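Local atomic coordinates of tailspike protein (Siphovirus 9NA, PDB entry 3RIQ), a protein that forms the receptor-binding tailspike of a Salmonella phage, recognising bacterial lipopolysaccharide and probably cleaving it as an endorhamnosidase. Residues T90-Y95 and A112-R117; Q116-G121 and E162-G167. One frame throughout, in Å; residues are numbered along the deposited sequence.

In the fold
The chain leaves the right-handed beta-helix after strand 79-87 and rejoins it at strand 146-151; the intervening excursion holds both segments of contact 1 and the first of contact 2. Contact 1 pairs 90-95 with 112-117, closing a loop that carries a short helix, which leads into the second segment. From Q116 and R117, which both contacts share, the chain runs on to G121, and contact 2 sets 116-121 against 162-167, where the chain turns a corner at T164 and M165 between two strands of the beta-helix. The two closures are therefore consecutive, overlapping only at those two residues. Their centres lie 11 Å apart, and T93 OG1 meets K120 O at 2.9 Å, so the small sheet, the following loop and the beta-helix corner form a connected series.

Contact 1: T90-Y95 and A112-R117; sequences TPYTVY and ASVAQR
Q116 against Y92 and R117 against T93 carry the pairing of T90-Y95 with A112-R117, a two-stranded antiparallel sheet set beside the right-handed beta-helix. Its register is defined by a non-hydrogen-bonded pair, Y92 with Q116, and a hydrogen-bonded pair, T93 with A115, in which T93 N donates to A115 O (2.8 Å) and A115 N donates back to T93 O.

On the Y92 face of the sheet, Q116 lies over the tyrosine ring. Its CG stands 3.6 Å from the ring centroid, almost on the normal, a CH-pi contact, and its amide plane is turned just 18° from the ring. The first torsion of Q116 (chi1 -75°) sets CG anti to the carbonyl carbon, and the extended chain beyond it carries the amide on to T90. There NE2 donates to T90 O at 2.9 Å in a nearly straight bond (173°), with the acceptor in the amide plane, which helps to hold the stacked amide in its orientation. Beyond the contact, N138 and V139 of helix 137-140 also touch Y92.

R117 stretches along the T93 face. Its NH2 donates to T93 OG1 at 3.1 Å, while the T93 hydroxyl is also bonded to K120 O. Within its own segment the guanidinium grips one carbonyl end-on: NH1 and NH2 reach S113 O at 2.8 and 3.0 Å. These in-plane bonds restrain its rotation, and two carbons sandwich it near the rim: Y95 CB over one face and A115 CB over the other. S113 OG, itself bonded to V110 O, accepts from Y95 N at 3.0 Å.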
ATOM      1  N   THR A  90      11.431  -8.128  39.956  1.00 17.37           N
ATOM      2  CA  THR A  90      11.244  -6.926  39.160  1.00 17.15           C
ATOM      3  C   THR A  90      12.623  -6.450  38.681  1.00 17.72           C
ATOM      4  O   THR A  90      13.515  -6.225  39.506  1.00 18.06           O
ATOM      5  CB  THR A  90      10.543  -5.821  39.966  1.00 18.16           C
ATOM      6  OG1 THR A  90       9.236  -6.289  40.356  1.00 18.70           O
ATOM      7  CG2 THR A  90      10.413  -4.556  39.116  1.00 16.58           C
ATOM      8  N   PRO A  91      12.815  -6.338  37.350  1.00 17.11           N
ATOM      9  CA  PRO A  91      14.140  -5.993  36.868  1.00 17.30           C
ATOM     10  C   PRO A  91      14.400  -4.498  36.913  1.00 17.35           C
ATOM     11  O   PRO A  91      13.446  -3.710  36.850  1.00 18.31           O
ATOM     12  CB  PRO A  91      14.075  -6.398  35.394  1.00 16.22           C
ATOM     13  CG  PRO A  91      12.619  -6.141  35.006  1.00 16.96           C
ATOM     14  CD  PRO A  91      11.875  -6.644  36.244  1.00 17.11           C
ATOM     15  N   TYR A  92      15.669  -4.116  37.054  1.00 17.32           N
ATOM     16  CA  TYR A  92      16.090  -2.763  36.704  1.00 17.38           C
ATOM     17  C   TYR A  92      16.001  -2.626  35.191  1.00 17.27           C
ATOM     18  O   TYR A  92      16.484  -3.500  34.456  1.00 17.55           O
ATOM     19  CB  TYR A  92      17.546  -2.523  37.157  1.00 17.78           C
ATOM     20  CG  TYR A  92      17.669  -2.399  38.657  1.00 21.06           C
ATOM     21  CD1 TYR A  92      17.506  -1.150  39.291  1.00 23.51           C
ATOM     22  CD2 TYR A  92      17.925  -3.512  39.455  1.00 23.08           C
ATOM     23  CE1 TYR A  92      17.624  -1.021  40.685  1.00 25.00           C
ATOM     24  CE2 TYR A  92      18.020  -3.392  40.822  1.00 25.32           C
ATOM     25  CZ  TYR A  92      17.865  -2.150  41.437  1.00 25.82           C
ATOM     26  OH  TYR A  92      17.984  -2.062  42.813  1.00 27.96           O
ATOM     27  N   THR A  93      15.359  -1.549  34.726  1.00 16.74           N
ATOM     28  CA  THR A  93      15.307  -1.272  33.295  1.00 16.25           C
ATOM     29  C   THR A  93      15.835   0.102  32.986  1.00 15.81           C
ATOM     30  O   THR A  93      15.750   1.016  33.823  1.00 15.70           O
ATOM     31  CB  THR A  93      13.889  -1.402  32.684  1.00 15.27           C
ATOM     32  OG1 THR A  93      13.011  -0.384  33.221  1.00 15.63           O
ATOM     33  CG2 THR A  93      13.324  -2.814  32.945  1.00 16.20           C
ATOM     34  N   VAL A  94      16.400   0.249  31.788  1.00 15.67           N
ATOM     35  CA  VAL A  94      16.750   1.586  31.235  1.00 16.32           C
ATOM     36  C   VAL A  94      15.563   2.150  30.438  1.00 15.79           C
ATOM     37  O   VAL A  94      14.922   1.398  29.691  1.00 15.47           O
ATOM     38  CB  VAL A  94      18.074   1.531  30.392  1.00 16.58           C
ATOM     39  CG1 VAL A  94      17.962   0.606  29.146  1.00 18.16           C
ATOM     40  CG2 VAL A  94      18.486   2.940  29.947  1.00 15.93           C
ATOM     41  N   TYR A  95      15.221   3.424  30.661  1.00 14.64           N
ATOM     42  CA  TYR A  95      14.088   4.057  30.003  1.00 14.88           C
ATOM     43  C   TYR A  95      14.577   5.271  29.246  1.00 14.62           C
ATOM     44  O   TYR A  95      14.952   6.287  29.849  1.00 15.84           O
ATOM     45  CB  TYR A  95      13.023   4.438  31.032  1.00 14.47           C
ATOM     46  CG  TYR A  95      11.751   4.964  30.378  1.00 14.52           C
ATOM     47  CD1 TYR A  95      11.005   4.149  29.531  1.00 15.33           C
ATOM     48  CD2 TYR A  95      11.294   6.250  30.623  1.00 16.44           C
ATOM     49  CE1 TYR A  95       9.858   4.625  28.915  1.00 14.22           C
ATOM     50  CE2 TYR A  95      10.105   6.743  30.022  1.00 16.59           C
ATOM     51  CZ  TYR A  95       9.404   5.906  29.156  1.00 16.57           C
ATOM     52  OH  TYR A  95       8.252   6.334  28.554  1.00 16.17           O
ATOM     53  N   ALA A 112      20.677   7.664  34.937  1.00 23.04           N
ATOM     54  CA  ALA A 112      19.719   7.982  36.023  1.00 23.05           C
ATOM     55  C   ALA A 112      18.292   7.422  35.813  1.00 22.37           C
ATOM     56  O   ALA A 112      17.478   7.355  36.772  1.00 22.61           O
ATOM     57  CB  ALA A 112      19.688   9.469  36.294  1.00 23.39           C
ATOM     58  N   SER A 113      17.981   6.989  34.584  1.00 20.92           N
ATOM     59  CA  SER A 113      16.674   6.388  34.307  1.00 20.33           C
ATOM     60  C   SER A 113      16.616   4.931  34.752  1.00 20.70           C
ATOM     61  O   SER A 113      15.544   4.342  34.756  1.00 20.37           O
ATOM     62  CB  SER A 113      16.352   6.451  32.805  1.00 20.22           C
ATOM     63  OG  SER A 113      16.961   5.376  32.094  1.00 18.40           O
ATOM     64  N   VAL A 114      17.759   4.346  35.112  1.00 20.52           N
ATOM     65  CA  VAL A 114      17.772   2.922  35.482  1.00 20.85           C
ATOM     66  C   VAL A 114      17.110   2.696  36.853  1.00 20.41           C
ATOM     67  O   VAL A 114      17.580   3.204  37.884  1.00 21.68           O
ATOM     68  CB  VAL A 114      19.203   2.323  35.441  1.00 21.50           C
ATOM     69  CG1 VAL A 114      19.204   0.872  36.029  1.00 22.37           C
ATOM     70  CG2 VAL A 114      19.779   2.424  34.036  1.00 19.84           C
ATOM     71  N   ALA A 115      16.025   1.926  36.850  1.00 19.90           N
ATOM     72  CA  ALA A 115      15.141   1.763  38.005  1.00 19.17           C
ATOM     73  C   ALA A 115      14.344   0.482  37.845  1.00 18.72           C
ATOM     74  O   ALA A 115      14.101   0.029  36.714  1.00 18.42           O
ATOM     75  CB  ALA A 115      14.189   2.952  38.133  1.00 20.00           C
ATOM     76  N   GLN A 116      13.938  -0.107  38.962  1.00 18.44           N
ATOM     77  CA  GLN A 116      13.064  -1.291  38.912  1.00 18.35           C
ATOM     78  C   GLN A 116      11.675  -0.980  38.363  1.00 18.10           C
ATOM     79  O   GLN A 116      10.962  -0.114  38.886  1.00 19.37           O
ATOM     80  CB  GLN A 116      12.960  -1.936  40.300  1.00 20.10           C
ATOM     81  CG  GLN A 116      14.206  -2.695  40.644  1.00 21.34           C
ATOM     82  CD  GLN A 116      14.115  -3.372  41.994  1.00 24.73           C
ATOM     83  OE1 GLN A 116      14.218  -2.714  43.031  1.00 28.73           O
ATOM     84  NE2 GLN A 116      13.939  -4.699  41.987  1.00 26.16           N
ATOM     85  N   ARG A 117      11.303  -1.673  37.291  1.00 16.26           N
ATOM     86  CA  ARG A 117      10.006  -1.464  36.659  1.00 16.66           C
ATOM     87  C   ARG A 117       9.492  -2.780  36.128  1.00 17.03           C
ATOM     88  O   ARG A 117      10.266  -3.636  35.677  1.00 17.20           O
ATOM     89  CB  ARG A 117      10.082  -0.479  35.456  1.00 16.20           C
ATOM     90  CG  ARG A 117      10.679   0.886  35.723  1.00 18.35           C
ATOM     91  CD  ARG A 117      10.544   1.731  34.449  1.00 16.98           C
ATOM     92  NE  ARG A 117      11.076   3.071  34.674  1.00 18.26           N
ATOM     93  CZ  ARG A 117      12.363   3.398  34.609  1.00 18.13           C
ATOM     94  NH1 ARG A 117      12.737   4.668  34.840  1.00 19.57           N
ATOM     95  NH2 ARG A 117      13.268   2.490  34.291  1.00 15.61           N
TER

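Contact 2: Q116-G121 and E162-G167; sequences QRLDKG and EATMGG
M165 reaches the 116-121 loop through three torsions, of which the first directs the chain, the second bends it and the third runs on extended: CG sits beside the backbone N, opposite the carbonyl carbon (chi1 -59°), the bend follows at the next bond (chi2 -65°), and CE continues outward (chi3 172°). The backbone of M165 is at the corner between strands 162-163 and 166-171 of the beta-helix, from which the side chain projects into the loop R117-G121.

The methyl group does the touching, and it meets backbone. CE lies 3.6 Å from R117 O. It is 3.8 Å from G121 O, with L118 C and K120 O also close, so the loop curls round the end of the thioether. Alongside, T164 turns CG2 anti to its own nitrogen and sets that methyl 3.6 Å from L118 O; its OG1 is engaged elsewhere, by H84 NE2. T93 of the small sheet, the adjoining P91, and I185 and W187 of strand 184-194 also touch M165.

With 214 Å² buried, and every close approach on the 162-167 side made by a methyl or methylene group, mostly against backbone carbonyls, the attachment appears to rest on shape and dispersion, perhaps aided by weak attraction between the sulfur-bound methyl and the carbonyl oxygens around it.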
ATOM      1  N   GLN A 116      13.938  -0.107  38.962  1.00 18.44           N
ATOM      2  CA  GLN A 116      13.064  -1.291  38.912  1.00 18.35           C
ATOM      3  C   GLN A 116      11.675  -0.980  38.363  1.00 18.10           C
ATOM      4  O   GLN A 116      10.962  -0.114  38.886  1.00 19.37           O
ATOM      5  CB  GLN A 116      12.960  -1.936  40.300  1.00 20.10           C
ATOM      6  CG  GLN A 116      14.206  -2.695  40.644  1.00 21.34           C
ATOM      7  CD  GLN A 116      14.115  -3.372  41.994  1.00 24.73           C
ATOM      8  OE1 GLN A 116      14.218  -2.714  43.031  1.00 28.73           O
ATOM      9  NE2 GLN A 116      13.939  -4.699  41.987  1.00 26.16           N
ATOM     10  N   ARG A 117      11.303  -1.673  37.291  1.00 16.26           N
ATOM     11  CA  ARG A 117      10.006  -1.464  36.659  1.00 16.66           C
ATOM     12  C   ARG A 117       9.492  -2.780  36.128  1.00 17.03           C
ATOM     13  O   ARG A 117      10.266  -3.636  35.677  1.00 17.20           O
ATOM     14  CB  ARG A 117      10.082  -0.479  35.456  1.00 16.20           C
ATOM     15  CG  ARG A 117      10.679   0.886  35.723  1.00 18.35           C
ATOM     16  CD  ARG A 117      10.544   1.731  34.449  1.00 16.98           C
ATOM     17  NE  ARG A 117      11.076   3.071  34.674  1.00 18.26           N
ATOM     18  CZ  ARG A 117      12.363   3.398  34.609  1.00 18.13           C
ATOM     19  NH1 ARG A 117      12.737   4.668  34.840  1.00 19.57           N
ATOM     20  NH2 ARG A 117      13.268   2.490  34.291  1.00 15.61           N
ATOM     21  N   LEU A 118       8.179  -2.922  36.165  1.00 16.36           N
ATOM     22  CA  LEU A 118       7.511  -4.030  35.465  1.00 16.62           C
ATOM     23  C   LEU A 118       6.822  -3.588  34.173  1.00 16.95           C
ATOM     24  O   LEU A 118       6.355  -4.434  33.392  1.00 17.25           O
ATOM     25  CB  LEU A 118       6.442  -4.653  36.377  1.00 16.83           C
ATOM     26  CG  LEU A 118       6.903  -5.541  37.544  1.00 17.59           C
ATOM     27  CD1 LEU A 118       5.729  -6.007  38.390  1.00 19.24           C
ATOM     28  CD2 LEU A 118       7.654  -6.713  36.984  1.00 18.76           C
ATOM     29  N   ASP A 119       6.693  -2.281  33.971  1.00 16.67           N
ATOM     30  CA  ASP A 119       5.813  -1.773  32.894  1.00 16.39           C
ATOM     31  C   ASP A 119       6.522  -1.296  31.626  1.00 17.17           C
ATOM     32  O   ASP A 119       5.910  -1.289  30.556  1.00 17.16           O
ATOM     33  CB  ASP A 119       4.859  -0.672  33.409  1.00 17.96           C
ATOM     34  CG  ASP A 119       5.606   0.576  33.928  1.00 18.31           C
ATOM     35  OD1 ASP A 119       6.702   0.430  34.506  1.00 20.36           O
ATOM     36  OD2 ASP A 119       5.112   1.723  33.750  1.00 23.97           O
ATOM     37  N   LYS A 120       7.767  -0.829  31.740  1.00 15.23           N
ATOM     38  CA  LYS A 120       8.405  -0.173  30.584  1.00 15.00           C
ATOM     39  C   LYS A 120       9.926  -0.164  30.770  1.00 14.87           C
ATOM     40  O   LYS A 120      10.444  -0.461  31.874  1.00 15.62           O
ATOM     41  CB  LYS A 120       7.877   1.270  30.394  1.00 15.40           C
ATOM     42  CG  LYS A 120       8.297   2.226  31.473  1.00 15.18           C
ATOM     43  CD  LYS A 120       7.447   3.491  31.414  1.00 18.46           C
ATOM     44  CE  LYS A 120       8.062   4.595  32.248  1.00 20.79           C
ATOM     45  NZ  LYS A 120       7.058   5.694  32.488  1.00 25.14           N
ATOM     46  N   GLY A 121      10.632   0.240  29.723  1.00 14.78           N
ATOM     47  CA  GLY A 121      12.090   0.103  29.681  1.00 14.77           C
ATOM     48  C   GLY A 121      12.491  -1.345  29.460  1.00 14.12           C
ATOM     49  O   GLY A 121      11.657  -2.240  29.492  1.00 15.12           O
ATOM     50  N   GLU A 162       0.896 -13.439  26.006  1.00 10.90           N
ATOM     51  CA  GLU A 162       1.224 -12.219  26.763  1.00 11.39           C
ATOM     52  C   GLU A 162       2.547 -12.380  27.502  1.00 11.84           C
ATOM     53  O   GLU A 162       3.080 -13.502  27.612  1.00 11.75           O
ATOM     54  CB  GLU A 162       0.127 -11.956  27.812  1.00 12.08           C
ATOM     55  CG  GLU A 162      -1.286 -11.958  27.250  1.00 12.92           C
ATOM     56  CD  GLU A 162      -2.344 -11.474  28.234  1.00 15.45           C
ATOM     57  OE1 GLU A 162      -2.070 -11.326  29.455  1.00 19.13           O
ATOM     58  OE2 GLU A 162      -3.481 -11.228  27.793  1.00 14.75           O
ATOM     59  N   ALA A 163       3.070 -11.288  28.051  1.00 11.11           N
ATOM     60  CA  ALA A 163       4.294 -11.369  28.871  1.00 11.42           C
ATOM     61  C   ALA A 163       4.452 -10.106  29.705  1.00 12.00           C
ATOM     62  O   ALA A 163       4.083  -9.018  29.263  1.00 12.32           O
ATOM     63  CB  ALA A 163       5.526 -11.507  27.970  1.00 11.86           C
ATOM     64  N   THR A 164       5.065 -10.262  30.865  1.00 12.32           N
ATOM     65  CA  THR A 164       5.454  -9.115  31.681  1.00 12.37           C
ATOM     66  C   THR A 164       6.914  -9.353  32.038  1.00 12.09           C
ATOM     67  O   THR A 164       7.223 -10.124  32.944  1.00 12.01           O
ATOM     68  CB  THR A 164       4.575  -8.970  32.942  1.00 12.82           C
ATOM     69  OG1 THR A 164       3.193  -8.887  32.561  1.00 14.34           O
ATOM     70  CG2 THR A 164       4.943  -7.687  33.732  1.00 14.66           C
ATOM     71  N   MET A 165       7.800  -8.720  31.276  1.00 11.90           N
ATOM     72  CA  MET A 165       9.227  -8.984  31.346  1.00 11.89           C
ATOM     73  C   MET A 165       9.474 -10.489  31.108  1.00 12.05           C
ATOM     74  O   MET A 165      10.054 -11.193  31.939  1.00 12.30           O
ATOM     75  CB  MET A 165       9.828  -8.490  32.689  1.00 12.77           C
ATOM     76  CG  MET A 165       9.630  -7.011  32.920  1.00 13.53           C
ATOM     77  SD  MET A 165      10.516  -5.970  31.737  1.00 14.44           S
ATOM     78  CE  MET A 165       9.869  -4.323  32.159  1.00 14.29           C
ATOM     79  N   GLY A 166       9.010 -10.969  29.947  1.00 11.96           N
ATOM     80  CA  GLY A 166       9.067 -12.380  29.596  1.00 11.50           C
ATOM     81  C   GLY A 166       9.052 -12.518  28.088  1.00 11.46           C
ATOM     82  O   GLY A 166       8.918 -11.544  27.332  1.00 11.86           O
ATOM     83  N   GLY A 167       9.141 -13.745  27.639  1.00 11.38           N
ATOM     84  CA  GLY A 167       9.118 -14.021  26.205  1.00 10.80           C
ATOM     85  C   GLY A 167       9.069 -15.486  25.895  1.00 11.45           C
ATOM     86  O   GLY A 167       8.991 -16.328  26.810  1.00 12.01           O
TER